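Local coordinates for protein PTHB1 (Homo sapiens, PDB 4YD8), which forms the N-terminal seven-bladed beta-propeller of BBS9, a subunit of the BBSome, the coat complex thought to sort specific membrane proteins to primary cilia, at residues H98-H103 with D154-Q159; F56-A61 with L358-L363. All blocks are in the same frame, centred on the assembly; numbering follows the deposited sequence.

Contact 1: H98-H103 with D154-Q159; sequences HLAVLH and DLICIQ
L102 and I158 make the closer of two apolar contacts between strands that run in the same direction but belong to different sheets. A single methyl of the leucine, CD1, does the touching: it lies 3.7 Å from CD1 of I158 and 4.1 Å from both CG1 and CG2 of the same residue, so it reaches both arms of the isoleucine. The two side chains slide past each other in opposite directions. Two residues earlier on each strand, the bare methyl of A100 meets the far end of I156, CB to CD1 at 4.1 Å; the extended CG1 arm of the isoleucine (chi2 166°) carries CD1 out to the alanine methyl. No hydrogen bond links the two segments. Their backbones are 8.6 Å apart between CA of L102 and CA of I158. The backbones of A100 and L102 are hydrogen-bonded instead to E86 and L83 of their own blade. Here the second strands of two consecutive four-stranded propeller blades pack together, with A139 of the innermost strand 139-145 touching both L102 and I158, and M166 and F168 of strand 164-169 also against I158.

Contact 2: F56-A61 with L358-L363; sequences FSPHPA and LQCSYL
The ring of F56 meets L358 along one side, where the leucine methyl CD2 lies 4.0 Å from CD1 and equally 4.0 Å from CE1 of the phenylalanine. The methyl approaches this bond of the ring obliquely. W14 of strand 8-17 makes an edge-to-face contact with the same ring, and L18 also touches it. Two residues on, the second ring of the contact, that of P58, points CG at SG of C360, 3.8 Å away. The sulfur is brought to the proline by a chi1 of -60°, which sets SG beside the backbone N and opposite the carbonyl carbon. I44 of strand 43-47 touches P58, L358 and C360, and W14 packs against both P58 and C360, so that these two residues fill in around the pair of contacts. The segment 56-61 leaves the third strand of the first blade, whereas 358-363 lies on strand 357-362 of the last blade, beside strand 8-17 from the N-terminus. All four touching side chains are buried, and no hydrogen bond or salt bridge crosses between the segments. The thiol of C360 therefore meets the proline as an apolar group, and the match between first and last blades probably rests here on shape and the exclusion of water, with no directional bond between the segments to fix it.

In the fold
Both contacts join neighbouring blades of one seven-bladed propeller, but at different places round the ring: their centres are 26 Å apart and their nearest atoms about 10 Å, without touching. Along the chain the order is 56-61, 98-103, 154-159, 358-363, so both halves of contact 1 fall between those of contact 2. Contact 1 joins the consecutive second and third blades. Contact 2 joins the first blade to the last, in which strand 8-17 from the N-terminus completes the sheet of 334-342, 348-353 and 357-362, the Velcro closure familiar in propellers. One contact thus belongs to sequential blade stacking, the other to closing the circle.

Contact 1: H98-H103 with D154-Q159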
ATOM      1  N   HIS A  98      -2.926 -14.553   0.508  1.00 20.98           N
ATOM      2  CA  HIS A  98      -3.962 -14.402   1.522  1.00 20.59           C
ATOM      3  C   HIS A  98      -4.078 -12.930   1.935  1.00 20.32           C
ATOM      4  O   HIS A  98      -3.174 -12.140   1.692  1.00 22.27           O
ATOM      5  CB  HIS A  98      -3.659 -15.255   2.758  1.00 21.02           C
ATOM      6  CG  HIS A  98      -3.818 -16.719   2.523  1.00 22.49           C
ATOM      7  ND1 HIS A  98      -2.896 -17.468   1.816  1.00 23.26           N
ATOM      8  CD2 HIS A  98      -4.803 -17.578   2.880  1.00 21.82           C
ATOM      9  CE1 HIS A  98      -3.303 -18.721   1.761  1.00 24.24           C
ATOM     10  NE2 HIS A  98      -4.463 -18.818   2.390  1.00 23.90           N
ATOM     11  N   LEU A  99      -5.195 -12.593   2.566  1.00 20.45           N
ATOM     12  CA  LEU A  99      -5.499 -11.221   2.987  1.00 21.23           C
ATOM     13  C   LEU A  99      -5.132 -11.042   4.447  1.00 20.63           C
ATOM     14  O   LEU A  99      -5.595 -11.813   5.287  1.00 21.26           O
ATOM     15  CB  LEU A  99      -6.981 -10.927   2.810  1.00 22.41           C
ATOM     16  CG  LEU A  99      -7.490  -9.566   3.315  1.00 23.22           C
ATOM     17  CD1 LEU A  99      -6.862  -8.421   2.545  1.00 25.34           C
ATOM     18  CD2 LEU A  99      -9.005  -9.482   3.259  1.00 28.47           C
ATOM     19  N   ALA A 100      -4.315 -10.033   4.753  1.00 20.41           N
ATOM     20  CA  ALA A 100      -4.081  -9.667   6.156  1.00 21.61           C
ATOM     21  C   ALA A 100      -4.876  -8.402   6.447  1.00 23.15           C
ATOM     22  O   ALA A 100      -4.839  -7.446   5.678  1.00 21.21           O
ATOM     23  CB  ALA A 100      -2.600  -9.453   6.429  1.00 20.76           C
ATOM     24  N   VAL A 101      -5.620  -8.419   7.545  1.00 23.26           N
ATOM     25  CA  VAL A 101      -6.378  -7.265   7.985  1.00 22.40           C
ATOM     26  C   VAL A 101      -5.823  -6.857   9.339  1.00 25.90           C
ATOM     27  O   VAL A 101      -5.830  -7.652  10.284  1.00 23.41           O
ATOM     28  CB  VAL A 101      -7.879  -7.574   8.100  1.00 24.54           C
ATOM     29  CG1 VAL A 101      -8.657  -6.339   8.572  1.00 24.03           C
ATOM     30  CG2 VAL A 101      -8.421  -8.093   6.743  1.00 22.82           C
ATOM     31  N   LEU A 102      -5.329  -5.632   9.420  1.00 22.84           N
ATOM     32  CA  LEU A 102      -4.791  -5.117  10.673  1.00 23.43           C
ATOM     33  C   LEU A 102      -5.859  -4.332  11.399  1.00 24.54           C
ATOM     34  O   LEU A 102      -6.445  -3.405  10.833  1.00 26.98           O
ATOM     35  CB  LEU A 102      -3.572  -4.233  10.405  1.00 24.37           C
ATOM     36  CG  LEU A 102      -2.887  -3.665  11.650  1.00 28.80           C
ATOM     37  CD1 LEU A 102      -2.355  -4.808  12.528  1.00 23.89           C
ATOM     38  CD2 LEU A 102      -1.776  -2.721  11.221  1.00 23.01           C
ATOM     39  N   HIS A 103      -6.098  -4.699  12.658  1.00 25.54           N
ATOM     40  CA  HIS A 103      -6.961  -3.941  13.561  1.00 26.89           C
ATOM     41  C   HIS A 103      -6.088  -3.377  14.670  1.00 27.48           C
ATOM     42  O   HIS A 103      -4.912  -3.714  14.764  1.00 28.24           O
ATOM     43  CB  HIS A 103      -8.065  -4.824  14.163  1.00 27.91           C
ATOM     44  CG  HIS A 103      -8.982  -5.441  13.151  1.00 30.31           C
ATOM     45  ND1 HIS A 103      -9.965  -4.730  12.499  1.00 31.12           N
ATOM     46  CD2 HIS A 103      -9.073  -6.717  12.689  1.00 27.22           C
ATOM     47  CE1 HIS A 103     -10.621  -5.534  11.677  1.00 29.85           C
ATOM     48  NE2 HIS A 103     -10.107  -6.745  11.788  1.00 27.91           N
ATOM     49  N   ASP A 154       5.733 -14.782   3.226  1.00 25.42           N
ATOM     50  CA  ASP A 154       5.748 -13.381   3.641  1.00 24.12           C
ATOM     51  C   ASP A 154       5.500 -13.296   5.138  1.00 24.76           C
ATOM     52  O   ASP A 154       4.424 -13.651   5.605  1.00 24.07           O
ATOM     53  CB  ASP A 154       4.698 -12.578   2.878  1.00 26.03           C
ATOM     54  CG  ASP A 154       5.102 -12.325   1.448  1.00 32.10           C
ATOM     55  OD1 ASP A 154       6.276 -11.927   1.263  1.00 28.83           O
ATOM     56  OD2 ASP A 154       4.275 -12.534   0.517  1.00 25.19           O
ATOM     57  N   LEU A 155       6.504 -12.842   5.877  1.00 24.92           N
ATOM     58  CA  LEU A 155       6.345 -12.599   7.313  1.00 22.76           C
ATOM     59  C   LEU A 155       5.763 -11.203   7.474  1.00 27.27           C
ATOM     60  O   LEU A 155       5.801 -10.421   6.535  1.00 23.15           O
ATOM     61  CB  LEU A 155       7.682 -12.726   8.030  1.00 24.23           C
ATOM     62  CG  LEU A 155       8.438 -14.041   7.811  1.00 29.06           C
ATOM     63  CD1 LEU A 155       9.496 -14.231   8.890  1.00 31.81           C
ATOM     64  CD2 LEU A 155       7.483 -15.220   7.764  1.00 35.43           C
ATOM     65  N   ILE A 156       5.231 -10.888   8.651  1.00 23.05           N
ATOM     66  CA  ILE A 156       4.559  -9.613   8.862  1.00 21.64           C
ATOM     67  C   ILE A 156       5.209  -8.908  10.047  1.00 25.43           C
ATOM     68  O   ILE A 156       5.567  -9.548  11.039  1.00 25.05           O
ATOM     69  CB  ILE A 156       3.043  -9.809   9.109  1.00 25.08           C
ATOM     70  CG1 ILE A 156       2.326 -10.180   7.796  1.00 23.35           C
ATOM     71  CG2 ILE A 156       2.391  -8.561   9.718  1.00 26.31           C
ATOM     72  CD1 ILE A 156       0.927 -10.701   8.020  1.00 24.57           C
ATOM     73  N   CYS A 157       5.405  -7.606   9.907  1.00 23.08           N
ATOM     74  CA  CYS A 157       5.936  -6.783  10.996  1.00 22.60           C
ATOM     75  C   CYS A 157       4.950  -5.667  11.259  1.00 24.67           C
ATOM     76  O   CYS A 157       4.606  -4.903  10.350  1.00 25.87           O
ATOM     77  CB  CYS A 157       7.299  -6.208  10.640  1.00 22.64           C
ATOM     78  SG  CYS A 157       7.909  -5.037  11.910  1.00 28.81           S
ATOM     79  N   ILE A 158       4.478  -5.579  12.497  1.00 25.73           N
ATOM     80  CA  ILE A 158       3.521  -4.555  12.881  1.00 23.37           C
ATOM     81  C   ILE A 158       4.212  -3.551  13.803  1.00 24.31           C
ATOM     82  O   ILE A 158       4.841  -3.947  14.779  1.00 28.43           O
ATOM     83  CB  ILE A 158       2.295  -5.169  13.610  1.00 29.00           C
ATOM     84  CG1 ILE A 158       1.522  -6.136  12.695  1.00 27.05           C
ATOM     85  CG2 ILE A 158       1.361  -4.080  14.137  1.00 24.87           C
ATOM     86  CD1 ILE A 158       0.513  -6.984  13.478  1.00 30.02           C
ATOM     87  N   GLN A 159       4.112  -2.266  13.477  1.00 25.96           N
ATOM     88  CA  GLN A 159       4.587  -1.223  14.374  1.00 24.65           C
ATOM     89  C   GLN A 159       3.474  -0.816  15.332  1.00 27.21           C
ATOM     90  O   GLN A 159       2.378  -0.454  14.887  1.00 27.93           O
ATOM     91  CB  GLN A 159       5.073   0.001  13.581  1.00 24.11           C
ATOM     92  CG  GLN A 159       5.578   1.137  14.510  1.00 25.01           C
ATOM     93  CD  GLN A 159       6.036   2.363  13.741  1.00 28.86           C
ATOM     94  OE1 GLN A 159       6.880   3.122  14.212  1.00 30.78           O
ATOM     95  NE2 GLN A 159       5.472   2.568  12.550  1.00 24.47           N
TER

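Contact 2: F56-A61 with L358-L363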
ATOM      1  N   PHE A  56     -13.867  -5.837  -4.612  1.00 18.51           N
ATOM      2  CA  PHE A  56     -14.517  -5.541  -5.897  1.00 19.25           C
ATOM      3  C   PHE A  56     -13.754  -6.117  -7.077  1.00 24.31           C
ATOM      4  O   PHE A  56     -12.524  -6.175  -7.079  1.00 23.39           O
ATOM      5  CB  PHE A  56     -14.649  -4.027  -6.152  1.00 20.74           C
ATOM      6  CG  PHE A  56     -15.488  -3.289  -5.147  1.00 23.23           C
ATOM      7  CD1 PHE A  56     -14.918  -2.789  -3.986  1.00 27.58           C
ATOM      8  CD2 PHE A  56     -16.848  -3.073  -5.379  1.00 27.59           C
ATOM      9  CE1 PHE A  56     -15.685  -2.094  -3.063  1.00 24.25           C
ATOM     10  CE2 PHE A  56     -17.622  -2.376  -4.461  1.00 27.58           C
ATOM     11  CZ  PHE A  56     -17.034  -1.890  -3.292  1.00 26.61           C
ATOM     12  N   SER A  57     -14.504  -6.479  -8.107  1.00 23.03           N
ATOM     13  CA  SER A  57     -13.939  -6.757  -9.423  1.00 25.89           C
ATOM     14  C   SER A  57     -14.735  -5.918 -10.416  1.00 25.22           C
ATOM     15  O   SER A  57     -15.724  -6.370 -10.957  1.00 27.50           O
ATOM     16  CB  SER A  57     -14.012  -8.255  -9.748  1.00 30.22           C
ATOM     17  OG  SER A  57     -13.315  -8.546 -10.944  1.00 37.69           O
ATOM     18  N   PRO A  58     -14.322  -4.664 -10.615  1.00 28.20           N
ATOM     19  CA  PRO A  58     -15.146  -3.699 -11.358  1.00 28.83           C
ATOM     20  C   PRO A  58     -15.239  -3.996 -12.851  1.00 29.03           C
ATOM     21  O   PRO A  58     -14.293  -4.493 -13.460  1.00 28.11           O
ATOM     22  CB  PRO A  58     -14.432  -2.362 -11.123  1.00 32.23           C
ATOM     23  CG  PRO A  58     -13.050  -2.724 -10.712  1.00 36.15           C
ATOM     24  CD  PRO A  58     -13.128  -4.046 -10.020  1.00 25.75           C
ATOM     25  N   HIS A  59     -16.390  -3.675 -13.423  1.00 26.06           N
ATOM     26  CA  HIS A  59     -16.621  -3.810 -14.857  1.00 30.50           C
ATOM     27  C   HIS A  59     -17.249  -2.524 -15.355  1.00 32.50           C
ATOM     28  O   HIS A  59     -18.021  -1.894 -14.635  1.00 32.69           O
ATOM     29  CB  HIS A  59     -17.537  -5.001 -15.164  1.00 39.42           C
ATOM     30  CG  HIS A  59     -16.949  -6.327 -14.803  1.00 47.34           C
ATOM     31  ND1 HIS A  59     -16.963  -6.822 -13.517  1.00 50.09           N
ATOM     32  CD2 HIS A  59     -16.328  -7.263 -15.559  1.00 55.70           C
ATOM     33  CE1 HIS A  59     -16.371  -8.002 -13.494  1.00 54.22           C
ATOM     34  NE2 HIS A  59     -15.975  -8.291 -14.722  1.00 59.44           N
ATOM     35  N   PRO A  60     -16.930  -2.126 -16.589  1.00 33.13           N
ATOM     36  CA  PRO A  60     -17.571  -0.929 -17.134  1.00 32.01           C
ATOM     37  C   PRO A  60     -19.056  -1.166 -17.406  1.00 32.77           C
ATOM     38  O   PRO A  60     -19.494  -2.315 -17.530  1.00 31.56           O
ATOM     39  CB  PRO A  60     -16.798  -0.681 -18.433  1.00 34.42           C
ATOM     40  CG  PRO A  60     -16.363  -2.035 -18.848  1.00 38.99           C
ATOM     41  CD  PRO A  60     -16.020  -2.754 -17.560  1.00 33.13           C
ATOM     42  N   ALA A  61     -19.808  -0.076 -17.487  1.00 30.98           N
ATOM     43  CA  ALA A  61     -21.234  -0.123 -17.757  1.00 32.97           C
ATOM     44  C   ALA A  61     -21.535  -0.963 -19.001  1.00 40.61           C
ATOM     45  O   ALA A  61     -20.931  -0.760 -20.058  1.00 35.32           O
ATOM     46  CB  ALA A  61     -21.776   1.292 -17.921  1.00 34.02           C
ATOM     47  N   LEU A 358     -14.442   5.739  -4.451  1.00 23.75           N
ATOM     48  CA  LEU A 358     -13.526   4.782  -5.048  1.00 22.89           C
ATOM     49  C   LEU A 358     -13.700   4.820  -6.557  1.00 28.89           C
ATOM     50  O   LEU A 358     -14.818   4.643  -7.060  1.00 25.36           O
ATOM     51  CB  LEU A 358     -13.791   3.380  -4.499  1.00 21.59           C
ATOM     52  CG  LEU A 358     -12.905   2.225  -4.984  1.00 23.07           C
ATOM     53  CD1 LEU A 358     -11.459   2.429  -4.531  1.00 20.23           C
ATOM     54  CD2 LEU A 358     -13.456   0.902  -4.477  1.00 21.10           C
ATOM     55  N   GLN A 359     -12.616   5.042  -7.291  1.00 23.11           N
ATOM     56  CA  GLN A 359     -12.715   5.252  -8.738  0.72 24.91           C
ATOM     57  C   GLN A 359     -11.620   4.543  -9.530  1.00 27.54           C
ATOM     58  O   GLN A 359     -10.441   4.556  -9.130  1.00 23.73           O
ATOM     59  CB  GLN A 359     -12.677   6.756  -9.057  0.72 24.57           C
ATOM     60  CG  GLN A 359     -12.719   7.071 -10.575  0.72 22.99           C
ATOM     61  CD  GLN A 359     -12.956   8.533 -10.838  0.72 36.48           C
ATOM     62  OE1 GLN A 359     -12.096   9.367 -10.563  0.72 39.88           O
ATOM     63  NE2 GLN A 359     -14.131   8.858 -11.374  0.72 39.93           N
ATOM     64  N   CYS A 360     -11.989   3.954 -10.661  1.00 24.36           N
ATOM     65  CA  CYS A 360     -11.010   3.380 -11.588  1.00 23.16           C
ATOM     66  C   CYS A 360     -10.917   4.256 -12.817  1.00 28.56           C
ATOM     67  O   CYS A 360     -11.946   4.688 -13.351  1.00 24.43           O
ATOM     68  CB  CYS A 360     -11.399   1.958 -12.026  1.00 24.20           C
ATOM     69  SG  CYS A 360     -11.531   0.765 -10.688  1.00 26.33           S
ATOM     70  N   SER A 361      -9.698   4.499 -13.279  1.00 25.04           N
ATOM     71  CA  SER A 361      -9.497   5.287 -14.490  0.66 27.32           C
ATOM     72  C   SER A 361      -8.319   4.762 -15.304  1.00 27.77           C
ATOM     73  O   SER A 361      -7.507   3.967 -14.813  1.00 27.90           O
ATOM     74  CB  SER A 361      -9.281   6.760 -14.141  0.66 25.85           C
ATOM     75  OG  SER A 361      -8.175   6.907 -13.280  0.66 26.48           O
ATOM     76  N   TYR A 362      -8.254   5.193 -16.561  1.00 25.01           N
ATOM     77  CA  TYR A 362      -7.161   4.838 -17.441  1.00 28.20           C
ATOM     78  C   TYR A 362      -6.154   5.982 -17.508  1.00 31.85           C
ATOM     79  O   TYR A 362      -6.497   7.152 -17.308  1.00 35.57           O
ATOM     80  CB  TYR A 362      -7.657   4.528 -18.852  1.00 30.29           C
ATOM     81  CG  TYR A 362      -8.683   3.423 -18.982  1.00 29.41           C
ATOM     82  CD1 TYR A 362      -8.374   2.105 -18.653  1.00 30.80           C
ATOM     83  CD2 TYR A 362      -9.940   3.687 -19.506  1.00 28.48           C
ATOM     84  CE1 TYR A 362      -9.316   1.089 -18.809  1.00 27.73           C
ATOM     85  CE2 TYR A 362     -10.880   2.682 -19.679  1.00 28.97           C
ATOM     86  CZ  TYR A 362     -10.566   1.388 -19.329  1.00 34.33           C
ATOM     87  OH  TYR A 362     -11.511   0.401 -19.510  1.00 32.24           O
ATOM     88  N   LEU A 363      -4.905   5.645 -17.771  1.00 37.97           N
ATOM     89  CA  LEU A 363      -3.892   6.674 -17.948  1.00 44.18           C
ATOM     90  C   LEU A 363      -4.204   7.561 -19.157  1.00 49.67           C
ATOM     91  O   LEU A 363      -5.113   7.266 -19.947  1.00 55.60           O
ATOM     92  CB  LEU A 363      -2.524   6.012 -18.069  1.00 48.88           C
ATOM     93  CG  LEU A 363      -2.140   5.393 -16.719  1.00 41.55           C
ATOM     94  CD1 LEU A 363      -1.221   4.213 -16.898  1.00 48.28           C
ATOM     95  CD2 LEU A 363      -1.484   6.437 -15.848  1.00 43.59           C
TER